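Local coordinates for protein aminoglycoside 3'-phosphotransferase AphA1-IAB (PDB 4FEU) that phosphorylates kanamycin at its 3'-hydroxyl with ATP and, as an aminoglycoside kinase, probably confers resistance to kanamycin and related drugs, at residues A[53-58]-A[96-101]; A[155-160]-A[175-180]; A[229-234]-A[260-265]. All blocks are in the same frame, centred on the assembly; numbering follows the deposited sequence.

Overall arrangement
The three contacts sample the two-lobed, kinase-like fold of this enzyme. Contact 1 joins two strands of the five-stranded sheet and lines the pocket that holds the anthrapyrazolone, whereas contacts 2 and 3 are helix packings in the remainder of the chain. Contacts 1 and 3 lie on opposite sides of the chain's centre, 29 Å apart between contact centres. The region of D199, the probable proton acceptor, is approached from both: its side chain is about 10 Å from that of A231 and about 9 Å from that of K56. Contact 2 is peripheral, yet its nearest atoms come within about 7 Å of contact 3; the side chain of W234 is about 9 Å from bound kanamycin.

Contact 1 of 3, residues A[53-58]-A[96-101]. With 537 (2,6-dihydroanthra/1,9-cd/pyrazol-6-one), chain H.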
loop_
_atom_site.group_PDB
_atom_site.type_symbol
_atom_site.label_atom_id
_atom_site.label_comp_id
_atom_site.label_asym_id
_atom_site.label_seq_id
_atom_site.Cartn_x
_atom_site.Cartn_y
_atom_site.Cartn_z
ATOM N N LEU A 53 -9.521 -8.366 15.280
ATOM C CA LEU A 53 -8.838 -9.157 14.262
ATOM C C LEU A 53 -9.392 -8.811 12.891
ATOM O O LEU A 53 -10.514 -8.301 12.789
ATOM C CB LEU A 53 -8.942 -10.681 14.496
ATOM C CG LEU A 53 -8.566 -11.270 15.876
ATOM C CD1 LEU A 53 -8.816 -12.779 15.905
ATOM C CD2 LEU A 53 -7.119 -11.009 16.251
ATOM N N PHE A 54 -8.603 -9.091 11.835
ATOM C CA PHE A 54 -9.039 -8.952 10.453
ATOM C C PHE A 54 -8.877 -10.281 9.768
ATOM O O PHE A 54 -7.905 -10.987 10.020
ATOM C CB PHE A 54 -8.295 -7.835 9.690
ATOM C CG PHE A 54 -8.811 -6.448 9.987
ATOM C CD1 PHE A 54 -9.936 -5.956 9.345
ATOM C CD2 PHE A 54 -8.192 -5.647 10.940
ATOM C CE1 PHE A 54 -10.426 -4.672 9.637
ATOM C CE2 PHE A 54 -8.681 -4.365 11.228
ATOM C CZ PHE A 54 -9.793 -3.885 10.575
ATOM N N LEU A 55 -9.851 -10.652 8.947
ATOM C CA LEU A 55 -9.816 -11.878 8.148
ATOM C C LEU A 55 -10.009 -11.472 6.698
ATOM O O LEU A 55 -11.002 -10.836 6.358
ATOM C CB LEU A 55 -10.871 -12.921 8.607
ATOM C CG LEU A 55 -10.986 -14.263 7.810
ATOM C CD1 LEU A 55 -9.701 -15.099 7.866
ATOM C CD2 LEU A 55 -12.170 -15.109 8.286
ATOM N N LYS A 56 -8.996 -11.728 5.880
ATOM C CA LYS A 56 -9.004 -11.488 4.444
ATOM C C LYS A 56 -9.314 -12.833 3.753
ATOM O O LYS A 56 -8.763 -13.863 4.147
ATOM C CB LYS A 56 -7.639 -10.992 3.978
ATOM C CG LYS A 56 -7.438 -9.505 4.049
ATOM C CD LYS A 56 -6.596 -9.070 2.854
ATOM C CE LYS A 56 -6.382 -7.575 2.788
ATOM N NZ LYS A 56 -6.407 -7.082 1.374
ATOM N N HIS A 57 -10.235 -12.837 2.778
ATOM C CA HIS A 57 -10.576 -14.044 2.024
ATOM C C HIS A 57 -10.451 -13.749 0.552
ATOM O O HIS A 57 -11.015 -12.774 0.061
ATOM C CB HIS A 57 -11.981 -14.582 2.367
ATOM C CG HIS A 57 -12.413 -15.775 1.542
ATOM N ND1 HIS A 57 -13.727 -15.928 1.121
ATOM C CD2 HIS A 57 -11.690 -16.823 1.077
ATOM C CE1 HIS A 57 -13.757 -17.053 0.427
ATOM N NE2 HIS A 57 -12.558 -17.624 0.365
ATOM N N GLY A 58 -9.681 -14.573 -0.128
ATOM C CA GLY A 58 -9.472 -14.489 -1.564
ATOM C C GLY A 58 -9.941 -15.755 -2.246
ATOM O O GLY A 58 -9.550 -16.855 -1.853
ATOM N N TRP A 96 -7.283 -17.806 3.107
ATOM C CA TRP A 96 -7.868 -17.167 4.275
ATOM C C TRP A 96 -6.739 -16.656 5.110
ATOM O O TRP A 96 -5.878 -17.446 5.497
ATOM C CB TRP A 96 -8.674 -18.185 5.073
ATOM C CG TRP A 96 -9.827 -18.756 4.322
ATOM C CD1 TRP A 96 -9.817 -19.832 3.480
ATOM C CD2 TRP A 96 -11.172 -18.281 4.354
ATOM N NE1 TRP A 96 -11.082 -20.059 2.988
ATOM C CE2 TRP A 96 -11.940 -19.137 3.533
ATOM C CE3 TRP A 96 -11.817 -17.239 5.040
ATOM C CZ2 TRP A 96 -13.321 -18.979 3.378
ATOM C CZ3 TRP A 96 -13.184 -17.081 4.885
ATOM C CH2 TRP A 96 -13.922 -17.941 4.059
ATOM N N LEU A 97 -6.732 -15.337 5.388
ATOM C CA LEU A 97 -5.691 -14.662 6.179
ATOM C C LEU A 97 -6.232 -13.954 7.411
ATOM O O LEU A 97 -6.827 -12.872 7.314
ATOM C CB LEU A 97 -4.880 -13.690 5.299
ATOM C CG LEU A 97 -3.767 -12.899 5.969
ATOM C CD1 LEU A 97 -2.720 -13.822 6.641
ATOM C CD2 LEU A 97 -3.141 -11.936 4.985
ATOM N N LEU A 98 -5.970 -14.548 8.568
ATOM C CA LEU A 98 -6.383 -14.035 9.872
ATOM C C LEU A 98 -5.217 -13.329 10.553
ATOM O O LEU A 98 -4.166 -13.948 10.779
ATOM C CB LEU A 98 -6.926 -15.165 10.764
ATOM C CG LEU A 98 -7.521 -14.709 12.098
ATOM C CD1 LEU A 98 -8.733 -13.800 11.888
ATOM C CD2 LEU A 98 -7.808 -15.910 13.023
ATOM N N THR A 99 -5.396 -12.029 10.855
ATOM C CA THR A 99 -4.339 -11.214 11.454
ATOM C C THR A 99 -4.870 -10.377 12.589
ATOM O O THR A 99 -6.070 -10.181 12.676
ATOM C CB THR A 99 -3.702 -10.264 10.384
ATOM O OG1 THR A 99 -4.675 -9.308 9.956
ATOM C CG2 THR A 99 -3.089 -11.009 9.181
ATOM N N THR A 100 -3.988 -9.833 13.430
ATOM C CA THR A 100 -4.406 -8.906 14.475
ATOM C C THR A 100 -4.537 -7.507 13.826
ATOM O O THR A 100 -3.910 -7.248 12.803
ATOM C CB THR A 100 -3.353 -8.814 15.566
ATOM O OG1 THR A 100 -2.152 -8.276 14.994
ATOM C CG2 THR A 100 -3.121 -10.135 16.278
ATOM N N ALA A 101 -5.325 -6.608 14.425
ATOM C CA ALA A 101 -5.443 -5.257 13.916
ATOM C C ALA A 101 -4.359 -4.356 14.518
ATOM O O ALA A 101 -3.879 -4.603 15.623
ATOM C CB ALA A 101 -6.805 -4.706 14.274
HETATM C C1 537 H . -4.901 -6.174 9.076
HETATM C C2 537 H . -4.946 -4.992 9.817
HETATM C C3 537 H . -5.741 -3.941 9.369
HETATM C C4 537 H . -6.529 -4.104 8.201
HETATM C C5 537 H . -6.420 -5.267 7.429
HETATM C C6 537 H . -5.614 -6.307 7.880
HETATM C C11 537 H . -6.680 -1.779 9.630
HETATM C C12 537 H . -6.664 -0.716 10.495
HETATM C C13 537 H . -7.430 0.412 10.167
HETATM C C14 537 H . -8.196 0.371 8.987
HETATM C C15 537 H . -8.196 -0.757 8.138
HETATM C C16 537 H . -7.464 -1.889 8.497
HETATM C C20 537 H . -7.408 -3.092 7.775
HETATM C C21 537 H . -5.841 -2.752 10.109
HETATM O O22 537 H . -8.037 -3.245 6.724
HETATM N N23 537 H . -5.347 -2.230 11.241
HETATM N N24 537 H . -5.828 -1.094 11.474
#
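F54 and T99 exchange the first two backbone hydrogen bonds of this antiparallel pair, F54 N to T99 O at 2.9 Å and T99 N to F54 O at 2.8 Å, both nearly straight. K56 and L97 repeat the exchange two residues on, with K56 N reaching L97 O at 2.8 Å. L53, L55 and H57 point their backbone polar groups the other way, to L44, Y42 and T40 of strand 40-45, while W96 pairs with I89 of strand 85-90. Strand 53-59 is thus an inner strand, satisfied on both flanks.

The two sheet faces are used differently. On one, the H57 imidazole lies flat over the six-membered ring of W96, with centroids 3.6 Å apart and planes only 7° from parallel. With CG of H57 anti to its backbone N (chi1 176°), the imidazole is carried across to that indole, and NE2 hydrogen-bonds D94, which fixes the ring's rotation. L55 CD2 meets the indole edge at W96 CE3, 3.9 Å away.

On the other face, F54 offers a ring face to the anthrapyrazolone, whose C4 sits 3.5 Å above the F54 ring plane. A101 CB touches the edge of that ring, 3.6 Å from F54 CE2, and T99 OG1 comes within 3.3 Å of C1 of the ligand. The ligand is also hydrogen-bonded to I102 O, just beyond the strand. T100 OG1 is hydrogen-bonded to T84 N. K56 stretches away from the pair toward E69 in a long, weak ion pair, an arrangement reminiscent of the lysine and helix glutamate of protein kinases.

With the backbone of 53-58 thus paired, side chains meet the planar ligand: the contact rests largely on the F54 ring face, with the T99 hydroxyl beside it, alongside the bond to I102.

Contact 2 of 3, residues A[155-160]-A[175-180]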
loop_
_atom_site.group_PDB
_atom_site.type_symbol
_atom_site.label_atom_id
_atom_site.label_comp_id
_atom_site.label_asym_id
_atom_site.label_seq_id
_atom_site.Cartn_x
_atom_site.Cartn_y
_atom_site.Cartn_z
ATOM N N SER A 155 -1.437 -6.869 -18.384
ATOM C CA SER A 155 -2.463 -7.921 -18.300
ATOM C C SER A 155 -3.812 -7.351 -17.825
ATOM O O SER A 155 -4.861 -7.784 -18.294
ATOM C CB SER A 155 -2.008 -9.053 -17.384
ATOM O OG SER A 155 -0.820 -9.654 -17.876
ATOM N N ARG A 156 -3.767 -6.361 -16.911
ATOM C CA ARG A 156 -4.951 -5.688 -16.387
ATOM C C ARG A 156 -5.610 -4.820 -17.475
ATOM O O ARG A 156 -6.835 -4.760 -17.531
ATOM C CB ARG A 156 -4.591 -4.861 -15.145
ATOM C CG ARG A 156 -4.108 -5.694 -13.951
ATOM C CD ARG A 156 -5.077 -5.712 -12.780
ATOM N NE ARG A 156 -5.428 -4.366 -12.324
ATOM C CZ ARG A 156 -6.580 -4.048 -11.746
ATOM N NH1 ARG A 156 -6.826 -2.796 -11.390
ATOM N NH2 ARG A 156 -7.499 -4.979 -11.524
HETATM N N MSE A 157 -4.796 -4.162 -18.341
HETATM C CA MSE A 157 -5.275 -3.319 -19.449
HETATM C C MSE A 157 -5.901 -4.213 -20.504
HETATM O O MSE A 157 -7.004 -3.926 -20.977
HETATM C CB MSE A 157 -4.129 -2.487 -20.070
HETATM C CG MSE A 157 -4.561 -1.640 -21.272
HETATM SE SE MSE A 157 -3.142 -0.574 -22.085
HETATM C CE MSE A 157 -1.863 -2.008 -22.510
ATOM N N ASN A 158 -5.211 -5.319 -20.838
ATOM C CA ASN A 158 -5.665 -6.271 -21.854
ATOM C C ASN A 158 -6.839 -7.185 -21.436
ATOM O O ASN A 158 -7.494 -7.761 -22.301
ATOM C CB ASN A 158 -4.475 -6.993 -22.488
ATOM C CG ASN A 158 -3.506 -6.035 -23.175
ATOM O OD1 ASN A 158 -3.898 -5.018 -23.787
ATOM N ND2 ASN A 158 -2.213 -6.340 -23.095
ATOM N N ASN A 159 -7.141 -7.256 -20.121
ATOM C CA ASN A 159 -8.283 -7.986 -19.558
ATOM C C ASN A 159 -9.445 -7.014 -19.270
ATOM O O ASN A 159 -10.546 -7.455 -18.934
ATOM C CB ASN A 159 -7.893 -8.694 -18.259
ATOM C CG ASN A 159 -7.328 -10.078 -18.428
ATOM O OD1 ASN A 159 -7.913 -11.061 -17.961
ATOM N ND2 ASN A 159 -6.156 -10.187 -19.047
ATOM N N GLY A 160 -9.172 -5.714 -19.371
ATOM C CA GLY A 160 -10.136 -4.652 -19.099
ATOM C C GLY A 160 -10.468 -4.484 -17.626
ATOM O O GLY A 160 -11.599 -4.127 -17.281
ATOM N N PRO A 175 -8.349 7.433 -22.476
ATOM C CA PRO A 175 -8.516 5.975 -22.584
ATOM C C PRO A 175 -7.259 5.293 -22.017
ATOM O O PRO A 175 -6.160 5.848 -22.107
ATOM C CB PRO A 175 -8.667 5.731 -24.093
ATOM C CG PRO A 175 -8.666 7.091 -24.742
ATOM C CD PRO A 175 -8.016 8.027 -23.784
ATOM N N VAL A 176 -7.436 4.114 -21.398
ATOM C CA VAL A 176 -6.380 3.318 -20.783
ATOM C C VAL A 176 -5.080 3.268 -21.618
ATOM O O VAL A 176 -3.999 3.505 -21.063
ATOM C CB VAL A 176 -6.877 1.938 -20.260
ATOM C CG1 VAL A 176 -7.330 1.028 -21.395
ATOM C CG2 VAL A 176 -5.813 1.252 -19.411
ATOM N N GLU A 177 -5.207 3.071 -22.947
ATOM C CA GLU A 177 -4.095 3.019 -23.898
ATOM C C GLU A 177 -3.309 4.328 -24.065
ATOM O O GLU A 177 -2.128 4.279 -24.413
ATOM C CB GLU A 177 -4.538 2.439 -25.247
ATOM C CG GLU A 177 -3.799 1.147 -25.570
ATOM C CD GLU A 177 -4.663 -0.006 -26.043
ATOM O OE1 GLU A 177 -5.205 0.078 -27.170
ATOM O OE2 GLU A 177 -4.759 -1.017 -25.308
ATOM N N GLN A 178 -3.938 5.489 -23.796
ATOM C CA GLN A 178 -3.255 6.789 -23.863
ATOM C C GLN A 178 -2.234 6.886 -22.724
ATOM O O GLN A 178 -1.093 7.294 -22.953
ATOM C CB GLN A 178 -4.255 7.949 -23.773
ATOM C CG GLN A 178 -4.040 9.022 -24.832
ATOM C CD GLN A 178 -4.572 10.354 -24.374
ATOM O OE1 GLN A 178 -5.779 10.544 -24.177
ATOM N NE2 GLN A 178 -3.671 11.307 -24.186
ATOM N N VAL A 179 -2.655 6.473 -21.506
ATOM C CA VAL A 179 -1.849 6.432 -20.289
ATOM C C VAL A 179 -0.674 5.465 -20.521
ATOM O O VAL A 179 0.467 5.825 -20.229
ATOM C CB VAL A 179 -2.697 6.023 -19.051
ATOM C CG1 VAL A 179 -1.896 6.173 -17.758
ATOM C CG2 VAL A 179 -4.005 6.818 -18.975
ATOM N N TRP A 180 -0.970 4.273 -21.105
ATOM C CA TRP A 180 -0.017 3.228 -21.470
ATOM C C TRP A 180 1.068 3.723 -22.449
ATOM O O TRP A 180 2.253 3.483 -22.214
ATOM C CB TRP A 180 -0.749 2.003 -22.039
ATOM C CG TRP A 180 0.177 0.866 -22.357
ATOM C CD1 TRP A 180 0.599 0.480 -23.591
ATOM C CD2 TRP A 180 0.864 0.024 -21.415
ATOM N NE1 TRP A 180 1.479 -0.571 -23.484
ATOM C CE2 TRP A 180 1.662 -0.870 -22.159
ATOM C CE3 TRP A 180 0.845 -0.093 -20.014
ATOM C CZ2 TRP A 180 2.457 -1.851 -21.550
ATOM C CZ3 TRP A 180 1.637 -1.058 -19.412
ATOM C CH2 TRP A 180 2.419 -1.932 -20.177
#
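M157, a selenomethionine near the C-terminal end of helix 146-158, carries nearly all of the packing against helix 176-184. Its chain runs straight out, with CG anti to the backbone N, and M157 CG reaches V176 CG2 at 3.7 Å. The selenium then meets W180 CB at 3.5 Å, and the bend at chi3 (57°) swings the methyl over the indole. There M157 CE stands almost on the normal of the W180 five-membered ring, 3.5 Å from its centroid, a CH-pi contact; the selenium views the same ring obliquely, giving a Met-aromatic pair. E177 OE2 closes in beside the selenium at 3.6 Å. N158 lies at the margin, its amide near the E177 carboxylate without a bond to it. N159 turns its side chain back onto its own helix, where ND2 makes a weak bond to S155 O. G160 leaves the helix with positive phi in a Schellman motif, its N bonded to M157 O at 3.2 Å.

The two helices are therefore joined here by dispersion, a methyl over the indole face and the selenium beside it, with the polar groups arranged around the margin of this surface contact.

Contact 3 of 3, residues A[229-234]-A[260-265]; sequences DLAILW and NKLQFH
L262 and W234 both set CG anti to the backbone N, at chi1 -157° and 180°, and these torsions bring the leucine's branched end over the indole. L262 CD2 lands above the centre of the W234 six-membered ring, 3.9 Å from its centroid, in a CH-pi contact; the two side chains meet at about a right angle. The other branch of L262 turns to the preceding turn of the W234 helix, where CD1 lies 3.6 Å from A231 CA. One leucine thus spans A231 and W234, one turn apart (i and i+3) on the partner helix.

The small side chain of A231 is consistent with the close approach, its CA being 5.1 Å from L262 CA. Its CB rests 3.6 Å from L262 O and equally near to H265 CB, the methyl thus resting against two residues. The segment axes approach to 8.5 Å at a crossing angle of -75°.

H265 contributes its CB to this packing while its ring is held by its own helix. ND1 donates to K261 O at 2.8 Å, in the ring plane and nearly straight, and this same oxygen also accepts from H265 N at 3.2 Å, the two arriving from opposite faces. This buried N-H is satisfied and the ring's rotation fixed.

Around this crossing, helix 242-252 completes the aromatic wall: F249 meets the W234 ring and also touches L262. Y227, at the start of helix 227-237, packs on L262 and H265. From that same helix L230 and L233 reach helix 118-134. The D229 side chain bonds H133 and the backbone N of H197 and G198, next to the probable proton acceptor D199, so helix 259-268 packs behind a helix that probably abuts the catalytic loop.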
loop_
_atom_site.group_PDB
_atom_site.type_symbol
_atom_site.label_atom_id
_atom_site.label_comp_id
_atom_site.label_asym_id
_atom_site.label_seq_id
_atom_site.Cartn_x
_atom_site.Cartn_y
_atom_site.Cartn_z
ATOM N N ASP A 229 6.963 4.284 -3.621
ATOM C CA ASP A 229 6.294 4.713 -2.397
ATOM C C ASP A 229 6.148 6.225 -2.360
ATOM O O ASP A 229 5.078 6.734 -1.977
ATOM C CB ASP A 229 7.028 4.186 -1.154
ATOM C CG ASP A 229 7.106 2.673 -1.061
ATOM O OD1 ASP A 229 6.175 1.995 -1.539
ATOM O OD2 ASP A 229 8.125 2.168 -0.572
ATOM N N LEU A 230 7.216 6.949 -2.750
ATOM C CA LEU A 230 7.179 8.416 -2.761
ATOM C C LEU A 230 6.065 8.970 -3.619
ATOM O O LEU A 230 5.317 9.817 -3.131
ATOM C CB LEU A 230 8.543 9.075 -3.060
ATOM C CG LEU A 230 9.616 8.845 -1.976
ATOM C CD1 LEU A 230 11.001 8.879 -2.560
ATOM C CD2 LEU A 230 9.480 9.824 -0.835
ATOM N N ALA A 231 5.878 8.441 -4.833
ATOM C CA ALA A 231 4.823 8.940 -5.721
ATOM C C ALA A 231 3.404 8.756 -5.187
ATOM O O ALA A 231 2.628 9.708 -5.249
ATOM C CB ALA A 231 4.956 8.375 -7.128
ATOM N N ILE A 232 3.069 7.563 -4.653
ATOM C CA ILE A 232 1.732 7.313 -4.111
ATOM C C ILE A 232 1.397 8.232 -2.945
ATOM O O ILE A 232 0.324 8.824 -2.948
ATOM C CB ILE A 232 1.421 5.798 -3.872
ATOM C CG1 ILE A 232 1.409 5.025 -5.228
ATOM C CG2 ILE A 232 0.094 5.593 -3.111
ATOM C CD1 ILE A 232 1.131 3.534 -5.124
ATOM N N LEU A 233 2.320 8.404 -1.985
ATOM C CA LEU A 233 2.093 9.274 -0.831
ATOM C C LEU A 233 1.990 10.734 -1.265
ATOM O O LEU A 233 1.016 11.402 -0.908
ATOM C CB LEU A 233 3.163 9.063 0.265
ATOM C CG LEU A 233 2.930 9.773 1.604
ATOM C CD1 LEU A 233 1.609 9.384 2.228
ATOM C CD2 LEU A 233 4.058 9.498 2.562
ATOM N N TRP A 234 2.937 11.195 -2.111
ATOM C CA TRP A 234 2.972 12.558 -2.639
ATOM C C TRP A 234 1.625 12.942 -3.269
ATOM O O TRP A 234 1.111 14.019 -2.991
ATOM C CB TRP A 234 4.136 12.716 -3.638
ATOM C CG TRP A 234 4.262 14.074 -4.249
ATOM C CD1 TRP A 234 4.962 15.135 -3.757
ATOM C CD2 TRP A 234 3.663 14.519 -5.473
ATOM N NE1 TRP A 234 4.871 16.205 -4.622
ATOM C CE2 TRP A 234 4.080 15.853 -5.684
ATOM C CE3 TRP A 234 2.829 13.908 -6.429
ATOM C CZ2 TRP A 234 3.633 16.614 -6.771
ATOM C CZ3 TRP A 234 2.432 14.645 -7.538
ATOM C CH2 TRP A 234 2.823 15.986 -7.697
ATOM N N ASN A 260 9.859 13.174 -13.487
ATOM C CA ASN A 260 9.728 12.126 -14.497
ATOM C C ASN A 260 9.421 10.788 -13.802
ATOM O O ASN A 260 8.480 10.102 -14.199
ATOM C CB ASN A 260 11.017 12.022 -15.305
ATOM C CG ASN A 260 10.922 11.025 -16.423
ATOM O OD1 ASN A 260 10.235 11.259 -17.400
ATOM N ND2 ASN A 260 11.567 9.872 -16.284
ATOM N N LYS A 261 10.201 10.451 -12.747
ATOM C CA LYS A 261 10.040 9.264 -11.913
ATOM C C LYS A 261 8.732 9.351 -11.117
ATOM O O LYS A 261 8.055 8.341 -10.929
ATOM C CB LYS A 261 11.236 9.095 -10.954
ATOM C CG LYS A 261 12.397 8.286 -11.546
ATOM C CD LYS A 261 13.354 7.762 -10.476
ATOM C CE LYS A 261 14.639 7.285 -11.086
ATOM N NZ LYS A 261 15.518 6.573 -10.102
ATOM N N LEU A 262 8.392 10.552 -10.639
ATOM C CA LEU A 262 7.164 10.809 -9.883
ATOM C C LEU A 262 5.958 10.526 -10.799
ATOM O O LEU A 262 5.114 9.694 -10.455
ATOM C CB LEU A 262 7.174 12.275 -9.417
ATOM C CG LEU A 262 6.359 12.733 -8.213
ATOM C CD1 LEU A 262 6.582 11.853 -7.010
ATOM C CD2 LEU A 262 6.813 14.109 -7.802
ATOM N N GLN A 263 5.932 11.136 -12.001
ATOM C CA GLN A 263 4.847 10.928 -12.968
ATOM C C GLN A 263 4.725 9.480 -13.450
ATOM O O GLN A 263 3.611 8.951 -13.523
ATOM C CB GLN A 263 4.923 11.926 -14.134
ATOM C CG GLN A 263 4.294 13.287 -13.787
ATOM C CD GLN A 263 2.808 13.209 -13.474
ATOM O OE1 GLN A 263 1.979 12.974 -14.355
ATOM N NE2 GLN A 263 2.438 13.388 -12.208
ATOM N N PHE A 264 5.862 8.831 -13.732
ATOM C CA PHE A 264 5.864 7.448 -14.167
ATOM C C PHE A 264 5.143 6.561 -13.141
ATOM O O PHE A 264 4.269 5.798 -13.531
ATOM C CB PHE A 264 7.304 6.927 -14.404
ATOM C CG PHE A 264 7.303 5.441 -14.688
ATOM C CD1 PHE A 264 7.143 4.966 -15.988
ATOM C CD2 PHE A 264 7.355 4.517 -13.651
ATOM C CE1 PHE A 264 7.073 3.595 -16.245
ATOM C CE2 PHE A 264 7.280 3.145 -13.910
ATOM C CZ PHE A 264 7.160 2.695 -15.207
ATOM N N HIS A 265 5.508 6.660 -11.855
ATOM C CA HIS A 265 4.918 5.833 -10.800
ATOM C C HIS A 265 3.450 6.103 -10.516
ATOM O O HIS A 265 2.719 5.180 -10.174
ATOM C CB HIS A 265 5.800 5.800 -9.527
ATOM C CG HIS A 265 7.080 5.031 -9.716
ATOM N ND1 HIS A 265 8.256 5.663 -10.117
ATOM C CD2 HIS A 265 7.321 3.711 -9.577
ATOM C CE1 HIS A 265 9.186 4.717 -10.161
ATOM N NE2 HIS A 265 8.678 3.521 -9.850
#